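Circadian clock oscillator protein KaiA (Nostoc sp., PDB 1R5Q) probably stimulates autophosphorylation of KaiC, acting as a homodimeric component of the KaiABC oscillator that sets the circadian rhythm of cyanobacteria. Local coordinates at residues S16-R19 and Q20-S24; V5-Q8 and I9-Q13; F39-A42 and V43-A46. One frame throughout, in Å; residues are numbered along the deposited sequence.

The three contacts involve the first two helices of a four-helix bundle, the KaiA C-terminal domain, and, in interaction 2, the chain leading into the first. Interactions 2 and 1 follow one another along helix 8-24, the first at its start and the second near its end, with centres about 17 Å apart. Interaction 3 belongs to the last two turns of helix 33-45, its centre about 15 Å from that of interaction 1 and about 13 Å from that of interaction 2. It touches both: Ile21 CD1 packs 3.6 Å from Phe39 CB, while Leu10 CD2 meets Ala46 CB at 3.6 Å. Residues 39-46 thus run along helix 8-24 from its buried, later turns to its surface-exposed beginning.

Interaction 1: residues S16-R19 and Q20-S24; sequences SDYR and QILLS
In helix 8-24 of the KaiA four-helix bundle, Tyr18 and Leu22 stand one turn apart on the buried side, where Leu22 CD1 approaches the ring obliquely, 3.6 Å from Tyr18 CE2. The tyrosine holds CG anti to N (chi1 -167°), which carries the ring out toward helices 50-67 and 82-100. Tyrosine suits this place because its carbon flank packs in the core while the hydroxyl is hydrogen-bonded to His57. The same two residues share the helical bond from Leu22 N to Tyr18 O, 2.9 Å long. Arg19 and Leu23 lie side by side and point the same way, with Arg19 CG 4.0 Å from Leu23 CD1. The arginine thus lends its aliphatic part to packing and its guanidinium to a salt bridge with Glu63. On the polar side, one water ties Ser16 to Arg19 and Gln20, one turn on. The water donates to Ser16 O at 2.9 Å and accepts from Gln20 NE2, also at 2.9 Å; the bend at chi2 of Gln20 (-47°) folds the amide back for this. The same water accepts from Arg19 NH1 at 3.2 Å, lying at the guanidinium edge and in its plane.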
ATOM      1  N   SER A  16       6.278  -3.347  -4.024  1.00 39.37           N
ATOM      2  CA  SER A  16       6.612  -4.684  -3.569  1.00 40.82           C
ATOM      3  C   SER A  16       6.099  -4.897  -2.146  1.00 39.33           C
ATOM      4  O   SER A  16       5.513  -5.935  -1.846  1.00 38.49           O
ATOM      5  CB  SER A  16       8.133  -4.912  -3.619  1.00 40.92           C
ATOM      6  OG  SER A  16       8.498  -6.006  -2.791  1.00 44.07           O
ATOM      7  N   ASP A  17       6.315  -3.910  -1.279  1.00 38.68           N
ATOM      8  CA  ASP A  17       5.881  -4.005   0.117  1.00 37.02           C
ATOM      9  C   ASP A  17       4.356  -4.107   0.248  1.00 37.03           C
ATOM     10  O   ASP A  17       3.845  -4.880   1.077  1.00 36.45           O
ATOM     11  CB  ASP A  17       6.373  -2.783   0.899  1.00 39.18           C
ATOM     12  CG  ASP A  17       7.910  -2.728   1.026  1.00 41.05           C
ATOM     13  OD1 ASP A  17       8.423  -1.659   1.397  1.00 41.61           O
ATOM     14  OD2 ASP A  17       8.598  -3.742   0.770  1.00 41.82           O
ATOM     15  N   TYR A  18       3.652  -3.320  -0.566  1.00 34.58           N
ATOM     16  CA  TYR A  18       2.195  -3.273  -0.558  1.00 35.22           C
ATOM     17  C   TYR A  18       1.647  -4.602  -1.059  1.00 35.56           C
ATOM     18  O   TYR A  18       0.617  -5.065  -0.577  1.00 35.24           O
ATOM     19  CB  TYR A  18       1.677  -2.137  -1.453  1.00 34.58           C
ATOM     20  CG  TYR A  18       0.199  -1.821  -1.255  1.00 33.96           C
ATOM     21  CD1 TYR A  18      -0.239  -1.147  -0.115  1.00 34.08           C
ATOM     22  CD2 TYR A  18      -0.764  -2.244  -2.180  1.00 32.67           C
ATOM     23  CE1 TYR A  18      -1.614  -0.899   0.106  1.00 33.83           C
ATOM     24  CE2 TYR A  18      -2.127  -2.011  -1.969  1.00 32.42           C
ATOM     25  CZ  TYR A  18      -2.541  -1.331  -0.818  1.00 31.55           C
ATOM     26  OH  TYR A  18      -3.868  -1.071  -0.608  1.00 33.22           O
ATOM     27  N   ARG A  19       2.333  -5.204  -2.030  1.00 36.62           N
ATOM     28  CA  ARG A  19       1.903  -6.501  -2.567  1.00 38.14           C
ATOM     29  C   ARG A  19       1.868  -7.505  -1.408  1.00 38.01           C
ATOM     30  O   ARG A  19       0.894  -8.233  -1.229  1.00 40.01           O
ATOM     31  CB  ARG A  19       2.873  -6.999  -3.653  1.00 39.93           C
ATOM     32  CG  ARG A  19       2.556  -8.420  -4.133  1.00 41.67           C
ATOM     33  CD  ARG A  19       3.602  -8.968  -5.098  1.00 45.66           C
ATOM     34  NE  ARG A  19       3.589  -8.275  -6.382  1.00 46.56           N
ATOM     35  CZ  ARG A  19       4.562  -7.466  -6.793  1.00 48.58           C
ATOM     36  NH1 ARG A  19       5.624  -7.261  -6.011  1.00 48.77           N
ATOM     37  NH2 ARG A  19       4.475  -6.862  -7.977  1.00 48.02           N
ATOM     38  N   GLN A  20       2.940  -7.540  -0.624  1.00 38.36           N
ATOM     39  CA  GLN A  20       3.006  -8.443   0.520  1.00 39.08           C
ATOM     40  C   GLN A  20       1.912  -8.141   1.570  1.00 38.76           C
ATOM     41  O   GLN A  20       1.435  -9.056   2.248  1.00 37.55           O
ATOM     42  CB  GLN A  20       4.404  -8.392   1.156  1.00 41.92           C
ATOM     43  CG  GLN A  20       5.524  -9.053   0.299  1.00 45.11           C
ATOM     44  CD  GLN A  20       5.139 -10.447  -0.242  1.00 49.08           C
ATOM     45  OE1 GLN A  20       4.655 -11.312   0.503  1.00 49.94           O
ATOM     46  NE2 GLN A  20       5.357 -10.664  -1.547  1.00 49.45           N
ATOM     47  N   ILE A  21       1.505  -6.874   1.708  1.00 36.80           N
ATOM     48  CA  ILE A  21       0.440  -6.532   2.665  1.00 34.13           C
ATOM     49  C   ILE A  21      -0.879  -7.099   2.127  1.00 33.71           C
ATOM     50  O   ILE A  21      -1.658  -7.721   2.864  1.00 33.69           O
ATOM     51  CB  ILE A  21       0.299  -4.979   2.853  1.00 36.15           C
ATOM     52  CG1 ILE A  21       1.502  -4.445   3.639  1.00 33.75           C
ATOM     53  CG2 ILE A  21      -1.039  -4.637   3.589  1.00 33.82           C
ATOM     54  CD1 ILE A  21       1.690  -2.923   3.556  1.00 35.87           C
ATOM     55  N   LEU A  22      -1.145  -6.893   0.846  1.00 30.96           N
ATOM     56  CA  LEU A  22      -2.372  -7.425   0.274  1.00 32.00           C
ATOM     57  C   LEU A  22      -2.437  -8.964   0.431  1.00 33.16           C
ATOM     58  O   LEU A  22      -3.436  -9.495   0.888  1.00 32.55           O
ATOM     59  CB  LEU A  22      -2.467  -7.074  -1.213  1.00 30.94           C
ATOM     60  CG  LEU A  22      -2.735  -5.611  -1.602  1.00 32.52           C
ATOM     61  CD1 LEU A  22      -2.516  -5.412  -3.099  1.00 29.90           C
ATOM     62  CD2 LEU A  22      -4.156  -5.229  -1.205  1.00 30.67           C
ATOM     63  N   LEU A  23      -1.363  -9.658   0.053  1.00 34.07           N
ATOM     64  CA  LEU A  23      -1.329 -11.115   0.119  1.00 35.23           C
ATOM     65  C   LEU A  23      -1.378 -11.696   1.525  1.00 37.73           C
ATOM     66  O   LEU A  23      -1.646 -12.890   1.701  1.00 38.36           O
ATOM     67  CB  LEU A  23      -0.100 -11.646  -0.630  1.00 36.08           C
ATOM     68  CG  LEU A  23      -0.113 -11.294  -2.130  1.00 35.42           C
ATOM     69  CD1 LEU A  23       1.103 -11.890  -2.852  1.00 37.22           C
ATOM     70  CD2 LEU A  23      -1.415 -11.805  -2.743  1.00 37.06           C
ATOM     71  N   SER A  24      -1.114 -10.885   2.542  1.00 37.81           N
ATOM     72  CA  SER A  24      -1.202 -11.423   3.889  1.00 38.80           C
ATOM     73  C   SER A  24      -2.323 -10.745   4.664  1.00 37.57           C
ATOM     74  O   SER A  24      -2.551 -11.064   5.831  1.00 38.25           O
ATOM     75  CB  SER A  24       0.113 -11.221   4.625  1.00 40.42           C
ATOM     76  OG  SER A  24       0.214  -9.888   5.060  1.00 45.31           O
TER
HETATM   77  O   HOH W   1       6.377  -8.442  -3.108  1.00 42.62           O

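Interaction 2: residues V5-Q8 and I9-Q13; sequences VDQQ and ILLQQ
Ile9 N donates a hydrogen bond to Asp6 O over 3.2 Å, from above the carbonyl plane, as the chain turns from the extended backbone of Asp6 into helix 8-24, the first helix of the four-helix bundle. The helical pattern is soon set: Leu11 N donates to Gln7 O at 3.1 Å in an almost straight bond (175°) lying in the carbonyl plane, and Gln12 N follows to Gln8 O. Asp6 adds a capping bond from its side chain, with OD2 accepting from Gln8 N at 3.2 Å. The amide comes from well above the carboxylate plane. Aspartate suits the spot because its short side chain can fold over the first turn, and its negative charge is probably welcome beside the helix N-terminus. Val5 and Ile9 form the apolar part, crossing at about a right angle with Val5 CG2 4.1 Å from Ile9 CG1. With CG1 of Ile9 anti to the carbonyl carbon (chi1 -72°), CD1 of this residue is sent back to within 3.8 Å of Val5 N. Glu4 touches the same isoleucine. With only the CB of an alanine here, the Val5 methyl is likely to lose its partner, and the incoming chain a hold on the first turn. Leu11 offers a branched end to its glutamine neighbour, and the Gln8 chain, bent at chi2, crosses it obliquely. The leucine is met through the amide nitrogen: Gln8 NE2 lies 3.8 Å from Leu11 CD1.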
ATOM      1  N   VAL A   5      19.461   5.763  -9.826  1.00 65.66           N
ATOM      2  CA  VAL A   5      18.840   6.636 -10.811  1.00 63.50           C
ATOM      3  C   VAL A   5      17.787   7.639 -10.318  1.00 61.79           C
ATOM      4  O   VAL A   5      18.022   8.842 -10.417  1.00 62.09           O
ATOM      5  CB  VAL A   5      18.232   5.803 -11.959  1.00 64.03           C
ATOM      6  CG1 VAL A   5      19.347   5.264 -12.859  1.00 64.14           C
ATOM      7  CG2 VAL A   5      17.419   4.646 -11.382  1.00 63.43           C
ATOM      8  N   ASP A   6      16.652   7.182  -9.776  1.00 59.13           N
ATOM      9  CA  ASP A   6      15.611   8.140  -9.358  1.00 56.97           C
ATOM     10  C   ASP A   6      14.474   7.659  -8.423  1.00 54.73           C
ATOM     11  O   ASP A   6      14.626   6.703  -7.668  1.00 53.89           O
ATOM     12  CB  ASP A   6      14.972   8.746 -10.612  1.00 56.93           C
ATOM     13  CG  ASP A   6      14.240   7.702 -11.446  1.00 57.55           C
ATOM     14  OD1 ASP A   6      13.730   8.051 -12.531  1.00 58.40           O
ATOM     15  OD2 ASP A   6      14.170   6.529 -11.010  1.00 57.05           O
ATOM     16  N   GLN A   7      13.329   8.342  -8.504  1.00 53.00           N
ATOM     17  CA  GLN A   7      12.160   8.039  -7.666  1.00 51.77           C
ATOM     18  C   GLN A   7      11.620   6.611  -7.811  1.00 50.12           C
ATOM     19  O   GLN A   7      11.115   6.023  -6.845  1.00 49.32           O
ATOM     20  CB  GLN A   7      11.023   9.039  -7.942  1.00 51.47           C
ATOM     21  CG  GLN A   7      10.343   8.876  -9.294  1.00 54.17           C
ATOM     22  CD  GLN A   7       9.303   9.959  -9.579  1.00 56.04           C
ATOM     23  OE1 GLN A   7       8.542   9.869 -10.548  1.00 57.52           O
ATOM     24  NE2 GLN A   7       9.269  10.990  -8.739  1.00 56.36           N
ATOM     25  N   GLN A   8      11.724   6.055  -9.012  1.00 48.03           N
ATOM     26  CA  GLN A   8      11.241   4.706  -9.254  1.00 46.79           C
ATOM     27  C   GLN A   8      11.876   3.659  -8.348  1.00 45.15           C
ATOM     28  O   GLN A   8      11.267   2.624  -8.088  1.00 43.56           O
ATOM     29  CB  GLN A   8      11.445   4.319 -10.724  1.00 48.41           C
ATOM     30  CG  GLN A   8      10.483   5.029 -11.673  1.00 51.36           C
ATOM     31  CD  GLN A   8       9.030   4.941 -11.214  1.00 54.58           C
ATOM     32  OE1 GLN A   8       8.568   3.892 -10.730  1.00 53.99           O
ATOM     33  NE2 GLN A   8       8.295   6.042 -11.376  1.00 56.02           N
ATOM     34  N   ILE A   9      13.096   3.909  -7.870  1.00 43.70           N
ATOM     35  CA  ILE A   9      13.744   2.945  -6.981  1.00 43.13           C
ATOM     36  C   ILE A   9      12.865   2.709  -5.744  1.00 42.20           C
ATOM     37  O   ILE A   9      12.579   1.569  -5.380  1.00 42.20           O
ATOM     38  CB  ILE A   9      15.154   3.420  -6.529  1.00 43.69           C
ATOM     39  CG1 ILE A   9      16.129   3.324  -7.710  1.00 46.05           C
ATOM     40  CG2 ILE A   9      15.664   2.549  -5.366  1.00 43.57           C
ATOM     41  CD1 ILE A   9      17.575   3.595  -7.338  1.00 46.70           C
ATOM     42  N   LEU A  10      12.414   3.791  -5.120  1.00 40.39           N
ATOM     43  CA  LEU A  10      11.573   3.673  -3.935  1.00 39.14           C
ATOM     44  C   LEU A  10      10.146   3.253  -4.268  1.00 38.97           C
ATOM     45  O   LEU A  10       9.570   2.407  -3.578  1.00 38.94           O
ATOM     46  CB  LEU A  10      11.548   4.989  -3.156  1.00 37.82           C
ATOM     47  CG  LEU A  10      10.540   5.020  -2.007  1.00 36.52           C
ATOM     48  CD1 LEU A  10      10.851   3.918  -0.988  1.00 36.29           C
ATOM     49  CD2 LEU A  10      10.583   6.406  -1.362  1.00 37.19           C
ATOM     50  N   LEU A  11       9.574   3.840  -5.315  1.00 38.77           N
ATOM     51  CA  LEU A  11       8.203   3.507  -5.689  1.00 38.84           C
ATOM     52  C   LEU A  11       8.023   2.022  -6.017  1.00 39.27           C
ATOM     53  O   LEU A  11       6.930   1.473  -5.820  1.00 36.96           O
ATOM     54  CB  LEU A  11       7.729   4.366  -6.870  1.00 38.47           C
ATOM     55  CG  LEU A  11       7.560   5.880  -6.628  1.00 40.65           C
ATOM     56  CD1 LEU A  11       6.931   6.549  -7.867  1.00 39.97           C
ATOM     57  CD2 LEU A  11       6.669   6.113  -5.409  1.00 39.35           C
ATOM     58  N   GLN A  12       9.077   1.374  -6.524  1.00 38.72           N
ATOM     59  CA  GLN A  12       8.991  -0.056  -6.843  1.00 38.78           C
ATOM     60  C   GLN A  12       9.101  -0.877  -5.564  1.00 38.50           C
ATOM     61  O   GLN A  12       8.436  -1.915  -5.414  1.00 38.00           O
ATOM     62  CB  GLN A  12      10.082  -0.477  -7.845  1.00 42.03           C
ATOM     63  CG  GLN A  12       9.734  -0.154  -9.300  1.00 44.73           C
ATOM     64  CD  GLN A  12       8.355  -0.684  -9.715  1.00 48.31           C
ATOM     65  OE1 GLN A  12       7.468   0.085 -10.121  1.00 50.54           O
ATOM     66  NE2 GLN A  12       8.170  -1.996  -9.612  1.00 49.59           N
ATOM     67  N   GLN A  13       9.934  -0.417  -4.636  1.00 36.91           N
ATOM     68  CA  GLN A  13      10.075  -1.103  -3.357  1.00 38.44           C
ATOM     69  C   GLN A  13       8.729  -1.009  -2.608  1.00 37.89           C
ATOM     70  O   GLN A  13       8.262  -1.986  -2.017  1.00 36.59           O
ATOM     71  CB  GLN A  13      11.189  -0.463  -2.517  1.00 41.06           C
ATOM     72  CG  GLN A  13      12.608  -0.692  -3.074  1.00 48.31           C
ATOM     73  CD  GLN A  13      13.711  -0.020  -2.249  1.00 50.82           C
ATOM     74  OE1 GLN A  13      14.902  -0.230  -2.500  1.00 53.32           O
ATOM     75  NE2 GLN A  13      13.317   0.798  -1.269  1.00 53.13           N
TER

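Interaction 3: residues F39-A42 and V43-A46; sequences FINA and VFCA
Phe39 swings its CG into the anti position relative to the backbone N (chi1 175°), while Val43 has CG1 anti to its carbonyl carbon (chi1 -61°), and these two torsions bring a methyl over the phenylalanine ring one turn away in helix 33-45 of the four-helix bundle. The result is a CH-pi contact: Val43 CG1 lies 4.0 Å from the centroid of the Phe39 ring and 22° off its normal. The methyl is offset toward the rim, where Phe39 CZ comes within 3.7 Å of Val43 CG1. A beta-branched residue fits here because its two methyls meet different groups. While CG1 covers the ring, Val43 CG2 takes the crowded position between backbone N and carbonyl carbon and presses on Ile40 O at 3.2 Å. In the backbone Val43 N donates to Phe39 O, and Phe44 N to Ile40 O at 2.9 Å. The buried aromatic also packs on Leu14 and Ile88, and Val43 reaches Leu92, so both side chains face into the bundle. Phe44 turns to another side, where its ring meets Tyr96 edge-to-face; its own ring edge lies near Asn41 O. The more polar side is formed by Asn41 and Cys45, small enough to share the surface: Asn41 OD1 lies 3.8 Å from Cys45 SG, beside the helical bond from Cys45 N to Asn41 O of 2.8 Å. Ala42 and Ala46 are small where they pack on Leu14 and Leu10 of helix 8-24, and as the chain leaves the helix Ala46 N still donates to Ala42 O at 3.0 Å.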
ATOM      1  N   PHE A  39       5.237   0.316   6.037  1.00 37.40           N
ATOM      2  CA  PHE A  39       4.821   0.873   4.756  1.00 35.81           C
ATOM      3  C   PHE A  39       4.326   2.304   4.992  1.00 34.71           C
ATOM      4  O   PHE A  39       4.653   3.225   4.241  1.00 33.82           O
ATOM      5  CB  PHE A  39       3.679   0.025   4.136  1.00 34.77           C
ATOM      6  CG  PHE A  39       3.103   0.607   2.848  1.00 32.47           C
ATOM      7  CD1 PHE A  39       3.742   0.408   1.629  1.00 30.29           C
ATOM      8  CD2 PHE A  39       1.947   1.388   2.870  1.00 31.90           C
ATOM      9  CE1 PHE A  39       3.257   0.969   0.469  1.00 29.79           C
ATOM     10  CE2 PHE A  39       1.447   1.963   1.697  1.00 30.40           C
ATOM     11  CZ  PHE A  39       2.098   1.757   0.501  1.00 31.39           C
ATOM     12  N   ILE A  40       3.528   2.484   6.038  1.00 32.97           N
ATOM     13  CA  ILE A  40       2.990   3.802   6.348  1.00 32.92           C
ATOM     14  C   ILE A  40       4.110   4.818   6.643  1.00 33.57           C
ATOM     15  O   ILE A  40       4.107   5.932   6.126  1.00 31.33           O
ATOM     16  CB  ILE A  40       2.025   3.724   7.548  1.00 32.06           C
ATOM     17  CG1 ILE A  40       0.795   2.884   7.153  1.00 32.49           C
ATOM     18  CG2 ILE A  40       1.615   5.124   8.004  1.00 31.56           C
ATOM     19  CD1 ILE A  40       0.093   3.339   5.852  1.00 32.73           C
ATOM     20  N   ASN A  41       5.071   4.412   7.458  1.00 34.51           N
ATOM     21  CA  ASN A  41       6.165   5.306   7.818  1.00 36.93           C
ATOM     22  C   ASN A  41       6.988   5.711   6.587  1.00 35.28           C
ATOM     23  O   ASN A  41       7.456   6.847   6.486  1.00 36.51           O
ATOM     24  CB  ASN A  41       7.030   4.628   8.888  1.00 39.53           C
ATOM     25  CG  ASN A  41       8.071   5.564   9.486  1.00 43.26           C
ATOM     26  OD1 ASN A  41       9.251   5.482   9.151  1.00 45.17           O
ATOM     27  ND2 ASN A  41       7.635   6.455  10.379  1.00 44.50           N
ATOM     28  N   ALA A  42       7.133   4.800   5.634  1.00 34.26           N
ATOM     29  CA  ALA A  42       7.898   5.091   4.430  1.00 33.87           C
ATOM     30  C   ALA A  42       7.194   6.067   3.497  1.00 33.39           C
ATOM     31  O   ALA A  42       7.839   6.973   2.976  1.00 31.94           O
ATOM     32  CB  ALA A  42       8.232   3.792   3.674  1.00 34.26           C
ATOM     33  N   VAL A  43       5.888   5.887   3.258  1.00 31.53           N
ATOM     34  CA  VAL A  43       5.164   6.793   2.362  1.00 29.32           C
ATOM     35  C   VAL A  43       5.026   8.152   3.043  1.00 30.36           C
ATOM     36  O   VAL A  43       4.986   9.190   2.381  1.00 29.26           O
ATOM     37  CB  VAL A  43       3.738   6.249   1.969  1.00 31.77           C
ATOM     38  CG1 VAL A  43       3.867   4.923   1.231  1.00 32.39           C
ATOM     39  CG2 VAL A  43       2.892   6.047   3.190  1.00 31.36           C
ATOM     40  N   PHE A  44       4.956   8.112   4.372  1.00 29.49           N
ATOM     41  CA  PHE A  44       4.858   9.291   5.230  1.00 30.45           C
ATOM     42  C   PHE A  44       6.182  10.069   5.109  1.00 31.77           C
ATOM     43  O   PHE A  44       6.189  11.249   4.800  1.00 31.87           O
ATOM     44  CB  PHE A  44       4.659   8.819   6.665  1.00 29.23           C
ATOM     45  CG  PHE A  44       4.573   9.922   7.690  1.00 33.11           C
ATOM     46  CD1 PHE A  44       3.614  10.924   7.590  1.00 33.48           C
ATOM     47  CD2 PHE A  44       5.409   9.907   8.801  1.00 33.76           C
ATOM     48  CE1 PHE A  44       3.482  11.891   8.582  1.00 35.03           C
ATOM     49  CE2 PHE A  44       5.289  10.864   9.799  1.00 35.21           C
ATOM     50  CZ  PHE A  44       4.318  11.862   9.691  1.00 35.58           C
ATOM     51  N   CYS A  45       7.300   9.390   5.342  1.00 31.74           N
ATOM     52  CA  CYS A  45       8.609  10.050   5.243  1.00 34.40           C
ATOM     53  C   CYS A  45       8.982  10.562   3.848  1.00 34.80           C
ATOM     54  O   CYS A  45       9.678  11.567   3.738  1.00 37.03           O
ATOM     55  CB  CYS A  45       9.698   9.105   5.731  1.00 35.45           C
ATOM     56  SG  CYS A  45       9.572   8.857   7.473  1.00 38.55           S
ATOM     57  N   ALA A  46       8.530   9.886   2.789  1.00 32.54           N
ATOM     58  CA  ALA A  46       8.841  10.316   1.424  1.00 31.43           C
ATOM     59  C   ALA A  46       7.842  11.298   0.800  1.00 31.22           C
ATOM     60  O   ALA A  46       7.989  11.661  -0.364  1.00 31.68           O
ATOM     61  CB  ALA A  46       9.011   9.098   0.509  1.00 29.83           C
TER